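Local coordinates for protein agmatinase (Deinococcus radiodurans, PDB 1WOH) that probably hydrolyses agmatine to putrescine and urea, as a manganese-dependent member of the arginase family, at residues A144-T149 with I176-L181; S227-G232 with D271-A276; S122-L127 with S161-A166. One frame throughout, in Å; residues are numbered along the deposited sequence.

Contact 1. Residues A144-T149 with I176-L181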
loop_
_atom_site.group_PDB
_atom_site.type_symbol
_atom_site.label_atom_id
_atom_site.label_comp_id
_atom_site.label_asym_id
_atom_site.label_seq_id
_atom_site.Cartn_x
_atom_site.Cartn_y
_atom_site.Cartn_z
ATOM N N ALA A 144 1.319 25.327 7.611
ATOM C CA ALA A 144 0.003 25.251 8.221
ATOM C C ALA A 144 0.184 25.612 9.695
ATOM O O ALA A 144 -0.760 26.010 10.368
ATOM C CB ALA A 144 -0.553 23.834 8.110
ATOM N N HIS A 145 1.410 25.464 10.191
ATOM C CA HIS A 145 1.693 25.740 11.597
ATOM C C HIS A 145 2.696 26.879 11.790
ATOM O O HIS A 145 3.552 27.114 10.942
ATOM C CB HIS A 145 2.203 24.453 12.270
ATOM C CG HIS A 145 1.346 23.252 11.996
ATOM N ND1 HIS A 145 1.739 22.230 11.158
ATOM C CD2 HIS A 145 0.103 22.928 12.424
ATOM C CE1 HIS A 145 0.775 21.328 11.082
ATOM N NE2 HIS A 145 -0.229 21.729 11.842
ATOM N N LEU A 146 2.591 27.590 12.910
ATOM C CA LEU A 146 3.494 28.708 13.165
ATOM C C LEU A 146 4.934 28.276 13.458
ATOM O O LEU A 146 5.881 28.911 13.000
ATOM C CB LEU A 146 2.963 29.567 14.316
ATOM C CG LEU A 146 3.738 30.862 14.587
ATOM C CD1 LEU A 146 3.658 31.788 13.377
ATOM C CD2 LEU A 146 3.160 31.540 15.814
ATOM N N ASP A 147 5.091 27.196 14.221
ATOM C CA ASP A 147 6.411 26.670 14.576
ATOM C C ASP A 147 7.351 27.706 15.213
ATOM O O ASP A 147 8.536 27.809 14.863
ATOM C CB ASP A 147 7.065 26.025 13.346
ATOM C CG ASP A 147 6.299 24.802 12.856
ATOM O OD1 ASP A 147 5.573 24.191 13.669
ATOM O OD2 ASP A 147 6.423 24.438 11.667
ATOM N N PHE A 148 6.803 28.455 16.162
ATOM C CA PHE A 148 7.540 29.479 16.898
ATOM C C PHE A 148 7.401 29.183 18.398
ATOM O O PHE A 148 7.467 30.083 19.236
ATOM C CB PHE A 148 6.960 30.866 16.598
ATOM C CG PHE A 148 7.882 32.001 16.953
ATOM C CD1 PHE A 148 9.093 32.154 16.291
ATOM C CD2 PHE A 148 7.536 32.921 17.945
ATOM C CE1 PHE A 148 9.957 33.206 16.605
ATOM C CE2 PHE A 148 8.393 33.975 18.267
ATOM C CZ PHE A 148 9.605 34.112 17.592
ATOM N N THR A 149 7.212 27.911 18.728
ATOM C CA THR A 149 7.046 27.502 20.122
ATOM C C THR A 149 8.376 27.435 20.875
ATOM O O THR A 149 9.398 27.059 20.312
ATOM C CB THR A 149 6.326 26.135 20.178
ATOM O OG1 THR A 149 4.959 26.316 19.785
ATOM C CG2 THR A 149 6.385 25.529 21.579
ATOM N N ILE A 176 9.689 37.587 10.118
ATOM C CA ILE A 176 9.154 36.382 9.499
ATOM C C ILE A 176 7.739 36.663 9.030
ATOM O O ILE A 176 6.953 37.308 9.725
ATOM C CB ILE A 176 9.088 35.181 10.481
ATOM C CG1 ILE A 176 10.485 34.842 10.999
ATOM C CG2 ILE A 176 8.511 33.950 9.763
ATOM C CD1 ILE A 176 10.503 33.623 11.948
ATOM N N THR A 177 7.425 36.188 7.835
ATOM C CA THR A 177 6.093 36.337 7.284
ATOM C C THR A 177 5.633 34.900 7.095
ATOM O O THR A 177 6.203 34.177 6.282
ATOM C CB THR A 177 6.113 37.032 5.913
ATOM O OG1 THR A 177 6.619 38.363 6.057
ATOM C CG2 THR A 177 4.708 37.079 5.331
ATOM N N THR A 178 4.618 34.495 7.851
ATOM C CA THR A 178 4.101 33.128 7.774
ATOM C C THR A 178 2.752 33.107 7.082
ATOM O O THR A 178 1.827 33.814 7.485
ATOM C CB THR A 178 3.959 32.531 9.178
ATOM O OG1 THR A 178 5.200 32.698 9.876
ATOM C CG2 THR A 178 3.627 31.047 9.100
ATOM N N VAL A 179 2.637 32.276 6.051
ATOM C CA VAL A 179 1.399 32.208 5.290
ATOM C C VAL A 179 0.854 30.791 5.171
ATOM O O VAL A 179 1.601 29.861 4.879
ATOM C CB VAL A 179 1.625 32.770 3.869
ATOM C CG1 VAL A 179 0.319 32.777 3.088
ATOM C CG2 VAL A 179 2.226 34.164 3.962
ATOM N N GLY A 180 -0.452 30.646 5.397
ATOM C CA GLY A 180 -1.098 29.350 5.289
ATOM C C GLY A 180 -1.586 28.757 6.598
ATOM O O GLY A 180 -2.175 27.675 6.606
ATOM N N LEU A 181 -1.367 29.470 7.698
ATOM C CA LEU A 181 -1.764 28.984 9.017
ATOM C C LEU A 181 -3.239 28.619 9.133
ATOM O O LEU A 181 -4.119 29.349 8.664
ATOM C CB LEU A 181 -1.418 30.023 10.092
ATOM C CG LEU A 181 0.047 30.446 10.241
ATOM C CD1 LEU A 181 0.172 31.424 11.399
ATOM C CD2 LEU A 181 0.925 29.226 10.492
#
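Leu-181 drives its CD2 methyl into the backbone of the loop at His-145 and Leu-146, and the fit is tight: CD2 lies 3.2 Å from His-145 C. The torsion behind this is a chi1 of -59°, which sets CG of Leu-181 beside its own N and lets one methyl press on the peptide while the other is left for Leu-146. That second contact is methyl against methyl, Leu-146 CD1 to Leu-181 CD1 at 4.0 Å, the two leucine chains crossing obliquely. The Thr-178 and Leu-146 side chains cross at about a right angle, OG1 of Thr-178 lying 3.9 Å from Leu-146 CD1; the threonine hydroxyl is hydrogen-bonded to Gln-141 OE1, and the NE2 of that amide binds Leu-146 O.

The contact thus joins strand 173-181 of the parallel sheet of the arginase fold to the loop that carries the manganese ligands His-145 and Asp-147 and follows the neighbouring strand 137-142. At the upstream end of this loop the backbones themselves meet, Leu-181 CA lying 3.4 Å from Ala-144 O in a CA-H...O contact with an angle of 153° at the hydrogen. Gly-180 O approaches Ala-144 CA to 3.6 Å. The His-145 side chain starts away from the strand, and Ala-144 CB sits centrally against one face of its imidazole, at a height of 4.1 Å.

Contact 2. Residues S227-G232 with D271-A276; sequences SVDVDG and DLVELA
Two buried acids lie against each other here: the CB and CG methylenes of Glu-274 pack on the carboxylate of Asp-229, with Glu-274 CB 3.3 Å from Asp-229 OD1. The two carboxylate planes are only 27° apart. The bend of the Glu-274 chain at chi2 (-78°) turns its charged end away from the aspartate, so that OE2 of Glu-274 is left 4.9 Å from Asp-229 OD2 and is hydrogen-bonded to His-121 N. Both acids lie at the C-terminal ends of the two parallel strands of a beta-alpha-beta unit, 223-229 and 266-273, which run side by side in the sheet of the arginase fold. The pairing is regular. Val-228 N donates to Asp-271 O, Val-273 N to Val-228 O, and Val-230 N to Val-273 O, the last at 3.1 Å and nearly straight (170° at the hydrogen).

On the face bearing Ser-227 and Asp-229, Ser-227 OG donates to the syn lone pair of Asp-271 OD1 at 2.8 Å, while the other oxygen, OD2, takes the hydroxyl of Tyr-225. On the face bearing Val-228, apolar groups meet: Leu-272 CD2 touches Val-228 CG1 at 3.8 Å, and Leu-272 CD1 meets Val-230 CG1, with helix 284-302 packed alongside.

Beyond the strand the chain tightens into a 3-10 turn. Asp-229 OD1 accepts from Asp-231 N at 2.9 Å, an Asx turn in which the donor comes from above the carboxylate plane, fixing the rotation of a side chain that is a ligand of both manganese ions. A water donates to Asp-231 OD2 at 3.1 Å and, weakly, to Glu-274 OE1 at 3.5 Å.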
loop_
_atom_site.group_PDB
_atom_site.type_symbol
_atom_site.label_atom_id
_atom_site.label_comp_id
_atom_site.label_asym_id
_atom_site.label_seq_id
_atom_site.Cartn_x
_atom_site.Cartn_y
_atom_site.Cartn_z
ATOM N N SER A 227 11.180 29.237 3.445
ATOM C CA SER A 227 11.044 27.970 4.151
ATOM C C SER A 227 9.694 27.420 3.732
ATOM O O SER A 227 8.659 28.009 4.035
ATOM C CB SER A 227 11.071 28.138 5.671
ATOM O OG SER A 227 10.887 26.869 6.284
ATOM N N VAL A 228 9.704 26.303 3.014
ATOM C CA VAL A 228 8.461 25.706 2.557
ATOM C C VAL A 228 8.167 24.397 3.272
ATOM O O VAL A 228 8.855 23.399 3.063
ATOM C CB VAL A 228 8.491 25.424 1.037
ATOM C CG1 VAL A 228 7.160 24.790 0.602
ATOM C CG2 VAL A 228 8.739 26.725 0.274
ATOM N N ASP A 229 7.167 24.422 4.143
ATOM C CA ASP A 229 6.730 23.218 4.843
ATOM C C ASP A 229 5.612 22.705 3.929
ATOM O O ASP A 229 4.637 23.419 3.682
ATOM C CB ASP A 229 6.164 23.578 6.216
ATOM C CG ASP A 229 5.685 22.363 6.992
ATOM O OD1 ASP A 229 5.281 21.364 6.365
ATOM O OD2 ASP A 229 5.694 22.416 8.238
ATOM N N VAL A 230 5.743 21.491 3.411
ATOM C CA VAL A 230 4.723 20.979 2.506
ATOM C C VAL A 230 3.321 20.904 3.104
ATOM O O VAL A 230 2.344 20.888 2.352
ATOM C CB VAL A 230 5.116 19.586 1.915
ATOM C CG1 VAL A 230 6.521 19.646 1.335
ATOM C CG2 VAL A 230 5.028 18.500 2.976
ATOM N N ASP A 231 3.189 20.889 4.434
ATOM C CA ASP A 231 1.837 20.808 4.984
ATOM C C ASP A 231 1.095 22.132 4.834
ATOM O O ASP A 231 -0.091 22.241 5.173
ATOM C CB ASP A 231 1.811 20.285 6.445
ATOM C CG ASP A 231 2.391 21.257 7.462
ATOM O OD1 ASP A 231 2.431 22.473 7.204
ATOM O OD2 ASP A 231 2.786 20.777 8.550
ATOM N N GLY A 232 1.795 23.134 4.306
ATOM C CA GLY A 232 1.156 24.413 4.048
ATOM C C GLY A 232 0.165 24.192 2.910
ATOM O O GLY A 232 -0.856 24.882 2.790
ATOM N N ASP A 271 14.421 26.149 1.874
ATOM C CA ASP A 271 14.380 24.797 2.403
ATOM C C ASP A 271 13.007 24.224 2.098
ATOM O O ASP A 271 12.023 24.958 1.982
ATOM C CB ASP A 271 14.748 24.709 3.912
ATOM C CG ASP A 271 13.710 25.320 4.857
ATOM O OD1 ASP A 271 12.490 25.231 4.606
ATOM O OD2 ASP A 271 14.136 25.863 5.905
ATOM N N LEU A 272 12.965 22.915 1.892
ATOM C CA LEU A 272 11.732 22.199 1.570
ATOM C C LEU A 272 11.674 21.123 2.637
ATOM O O LEU A 272 12.472 20.180 2.613
ATOM C CB LEU A 272 11.855 21.584 0.170
ATOM C CG LEU A 272 10.606 20.989 -0.500
ATOM C CD1 LEU A 272 10.148 19.744 0.245
ATOM C CD2 LEU A 272 9.501 22.028 -0.526
ATOM N N VAL A 273 10.736 21.268 3.570
ATOM C CA VAL A 273 10.640 20.342 4.696
ATOM C C VAL A 273 9.305 19.637 4.938
ATOM O O VAL A 273 8.275 19.996 4.371
ATOM C CB VAL A 273 11.019 21.072 6.016
ATOM C CG1 VAL A 273 12.404 21.696 5.898
ATOM C CG2 VAL A 273 9.992 22.155 6.331
ATOM N N GLU A 274 9.366 18.616 5.792
ATOM C CA GLU A 274 8.212 17.823 6.219
ATOM C C GLU A 274 7.550 16.907 5.188
ATOM O O GLU A 274 6.446 16.414 5.404
ATOM C CB GLU A 274 7.167 18.753 6.845
ATOM C CG GLU A 274 7.615 19.420 8.157
ATOM C CD GLU A 274 7.538 18.499 9.372
ATOM O OE1 GLU A 274 6.757 17.528 9.339
ATOM O OE2 GLU A 274 8.247 18.761 10.376
ATOM N N LEU A 275 8.209 16.675 4.063
ATOM C CA LEU A 275 7.651 15.767 3.067
ATOM C C LEU A 275 7.843 14.349 3.624
ATOM O O LEU A 275 8.932 14.018 4.097
ATOM C CB LEU A 275 8.430 15.892 1.752
ATOM C CG LEU A 275 7.826 15.527 0.390
ATOM C CD1 LEU A 275 8.948 15.004 -0.509
ATOM C CD2 LEU A 275 6.729 14.504 0.517
ATOM N N ALA A 276 6.793 13.526 3.586
ATOM C CA ALA A 276 6.866 12.139 4.054
ATOM C C ALA A 276 6.414 11.263 2.889
ATOM O O ALA A 276 5.226 10.981 2.743
ATOM C CB ALA A 276 5.944 11.921 5.249
HETATM O O HOH W 1 3.372 17.769 8.613
#

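Contact 3. Residues S122-L127 with S161-A166; sequences SVSYPL and SPFRRA
A chi1 of 163° on Tyr-125 swings its ring across to helix 162-169; on Arg-165 a chi1 of -67° sets CG beside its own N, and bends at chi2 and chi3 lead the rest of the chain away, leaving CB to do the touching. Arg-165 CB sits 3.5 Å from the centroid of the Tyr-125 ring and only 11° off the ring normal, a CH-pi contact over the middle of the face. The guanidinium leads away from the ring to salt bridges, NE with Glu-168 and NH2 with Asp-150. Backbone atoms of the same helix complete the seat of the tyrosine, Ala-166 N approaching CD1 and Arg-165 O lying 3.5 Å from CE1. At the far end of the ring a water links Tyr-125 OH, 3.2 Å away, to Arg-165 O, to which it donates at 2.9 Å.

Closer to the backbone, Pro-162 fits among three residues of the other segment, its CB meeting Ser-122 CA, Ser-124 CB at 4.1 Å and Tyr-125 CB at 4.2 Å. Replacing Tyr-125 with an alanine would probably open a gap over Arg-165 CB and leave the bridging water without its phenol partner. The Phe-163 side chain starts away from the other segment, but its CZ comes within 4.4 Å of Ser-124 CB, and its ring also meets that of the manganese ligand His-121. Two helix starts are packed here, each following a metal-binding loop, on the Ser-227 face of the parallel sheet, as belongs to the alpha/beta fold of the arginase family.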
loop_
_atom_site.group_PDB
_atom_site.type_symbol
_atom_site.label_atom_id
_atom_site.label_comp_id
_atom_site.label_asym_id
_atom_site.label_seq_id
_atom_site.Cartn_x
_atom_site.Cartn_y
_atom_site.Cartn_z
ATOM N N SER A 122 12.368 20.931 12.105
ATOM C CA SER A 122 13.378 21.353 13.062
ATOM C C SER A 122 14.710 21.660 12.378
ATOM O O SER A 122 15.533 22.392 12.927
ATOM C CB SER A 122 13.592 20.284 14.137
ATOM O OG SER A 122 14.525 19.303 13.712
ATOM N N VAL A 123 14.927 21.117 11.181
ATOM C CA VAL A 123 16.188 21.366 10.486
ATOM C C VAL A 123 16.366 22.831 10.063
ATOM O O VAL A 123 17.493 23.272 9.816
ATOM C CB VAL A 123 16.349 20.455 9.240
ATOM C CG1 VAL A 123 16.243 18.988 9.650
ATOM C CG2 VAL A 123 15.311 20.810 8.186
ATOM N N SER A 124 15.271 23.583 9.983
ATOM C CA SER A 124 15.348 24.991 9.585
ATOM C C SER A 124 16.190 25.805 10.565
ATOM O O SER A 124 16.812 26.791 10.179
ATOM C CB SER A 124 13.955 25.616 9.493
ATOM O OG SER A 124 13.178 24.995 8.487
ATOM N N TYR A 125 16.212 25.393 11.828
ATOM C CA TYR A 125 16.998 26.116 12.823
ATOM C C TYR A 125 18.497 26.055 12.510
ATOM O O TYR A 125 19.122 27.092 12.287
ATOM C CB TYR A 125 16.699 25.583 14.233
ATOM C CG TYR A 125 17.727 25.975 15.278
ATOM C CD1 TYR A 125 18.219 27.279 15.348
ATOM C CD2 TYR A 125 18.210 25.036 16.192
ATOM C CE1 TYR A 125 19.176 27.642 16.305
ATOM C CE2 TYR A 125 19.167 25.387 17.157
ATOM C CZ TYR A 125 19.644 26.689 17.203
ATOM O OH TYR A 125 20.601 27.041 18.132
ATOM N N PRO A 126 19.096 24.848 12.474
ATOM C CA PRO A 126 20.530 24.795 12.175
ATOM C C PRO A 126 20.890 25.312 10.784
ATOM O O PRO A 126 21.988 25.825 10.570
ATOM C CB PRO A 126 20.883 23.321 12.385
ATOM C CG PRO A 126 19.588 22.605 12.148
ATOM C CD PRO A 126 18.577 23.510 12.814
ATOM N N LEU A 127 19.961 25.181 9.840
ATOM C CA LEU A 127 20.177 25.678 8.484
ATOM C C LEU A 127 20.317 27.201 8.557
ATOM O O LEU A 127 21.260 27.786 8.015
ATOM C CB LEU A 127 18.974 25.324 7.600
ATOM C CG LEU A 127 19.058 24.281 6.485
ATOM C CD1 LEU A 127 20.220 23.343 6.680
ATOM C CD2 LEU A 127 17.727 23.530 6.428
ATOM N N SER A 161 9.493 24.284 17.124
ATOM C CA SER A 161 10.319 25.393 17.619
ATOM C C SER A 161 11.454 25.934 16.734
ATOM O O SER A 161 12.191 26.818 17.174
ATOM C CB SER A 161 10.969 24.992 18.949
ATOM O OG SER A 161 10.022 24.558 19.905
ATOM N N PRO A 162 11.600 25.456 15.488
ATOM C CA PRO A 162 12.719 25.990 14.702
ATOM C C PRO A 162 12.899 27.497 14.554
ATOM O O PRO A 162 14.024 27.996 14.652
ATOM C CB PRO A 162 12.568 25.281 13.358
ATOM C CG PRO A 162 11.100 25.098 13.241
ATOM C CD PRO A 162 10.712 24.643 14.636
ATOM N N PHE A 163 11.817 28.228 14.313
ATOM C CA PHE A 163 11.954 29.668 14.142
ATOM C C PHE A 163 12.168 30.421 15.443
ATOM O O PHE A 163 12.701 31.530 15.444
ATOM C CB PHE A 163 10.758 30.215 13.364
ATOM C CG PHE A 163 10.679 29.678 11.968
ATOM C CD1 PHE A 163 9.679 28.782 11.606
ATOM C CD2 PHE A 163 11.652 30.013 11.034
ATOM C CE1 PHE A 163 9.653 28.220 10.321
ATOM C CE2 PHE A 163 11.638 29.460 9.749
ATOM C CZ PHE A 163 10.636 28.561 9.395
ATOM N N ARG A 164 11.773 29.809 16.553
ATOM C CA ARG A 164 11.962 30.421 17.861
ATOM C C ARG A 164 13.449 30.281 18.188
ATOM O O ARG A 164 14.089 31.233 18.647
ATOM C CB ARG A 164 11.105 29.697 18.909
ATOM C CG ARG A 164 11.018 30.407 20.257
ATOM C CD ARG A 164 10.360 31.779 20.126
ATOM N NE ARG A 164 10.127 32.395 21.432
ATOM C CZ ARG A 164 9.037 32.210 22.174
ATOM N NH1 ARG A 164 8.047 31.430 21.746
ATOM N NH2 ARG A 164 8.945 32.792 23.361
ATOM N N ARG A 165 13.998 29.094 17.933
ATOM C CA ARG A 165 15.413 28.832 18.177
ATOM C C ARG A 165 16.251 29.694 17.235
ATOM O O ARG A 165 17.277 30.243 17.625
ATOM C CB ARG A 165 15.742 27.357 17.932
ATOM C CG ARG A 165 15.098 26.379 18.912
ATOM C CD ARG A 165 15.712 26.513 20.307
ATOM N NE ARG A 165 15.091 27.572 21.094
ATOM C CZ ARG A 165 13.881 27.483 21.634
ATOM N NH1 ARG A 165 13.163 26.379 21.474
ATOM N NH2 ARG A 165 13.385 28.494 22.336
ATOM N N ALA A 166 15.799 29.808 15.989
ATOM C CA ALA A 166 16.511 30.603 14.999
ATOM C C ALA A 166 16.632 32.066 15.431
ATOM O O ALA A 166 17.723 32.647 15.403
ATOM C CB ALA A 166 15.796 30.508 13.639
HETATM O O HOH W 2 18.688 28.966 19.811
#

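All three contacts border the dinuclear manganese site, which has no metal in this chain; their centres are about 12 to 13 Å apart. Contact 1 supplies His-145 and Asp-147 from the loop after strand 137-142, contact 2 Asp-229 from a strand end and Asp-231 from the turn after it. Ala-144 N bonds Asp-231 OD1 at 3.1 Å, and Asp-147 OD2 lies 4.0 Å from Asp-229 OD2, like charges consistent with a metal site. Contact 3 holds no ligand, but Pro-162 packs on Asp-147 and segment 122-127 directly follows the ligand His-121, which hydrogen-bonds Ser-227 OG. Ser-124 OG bonds Asp-271 OD2 at 2.9 Å, and Arg-164 NH1 bonds Phe-148 O, also at 2.9 Å.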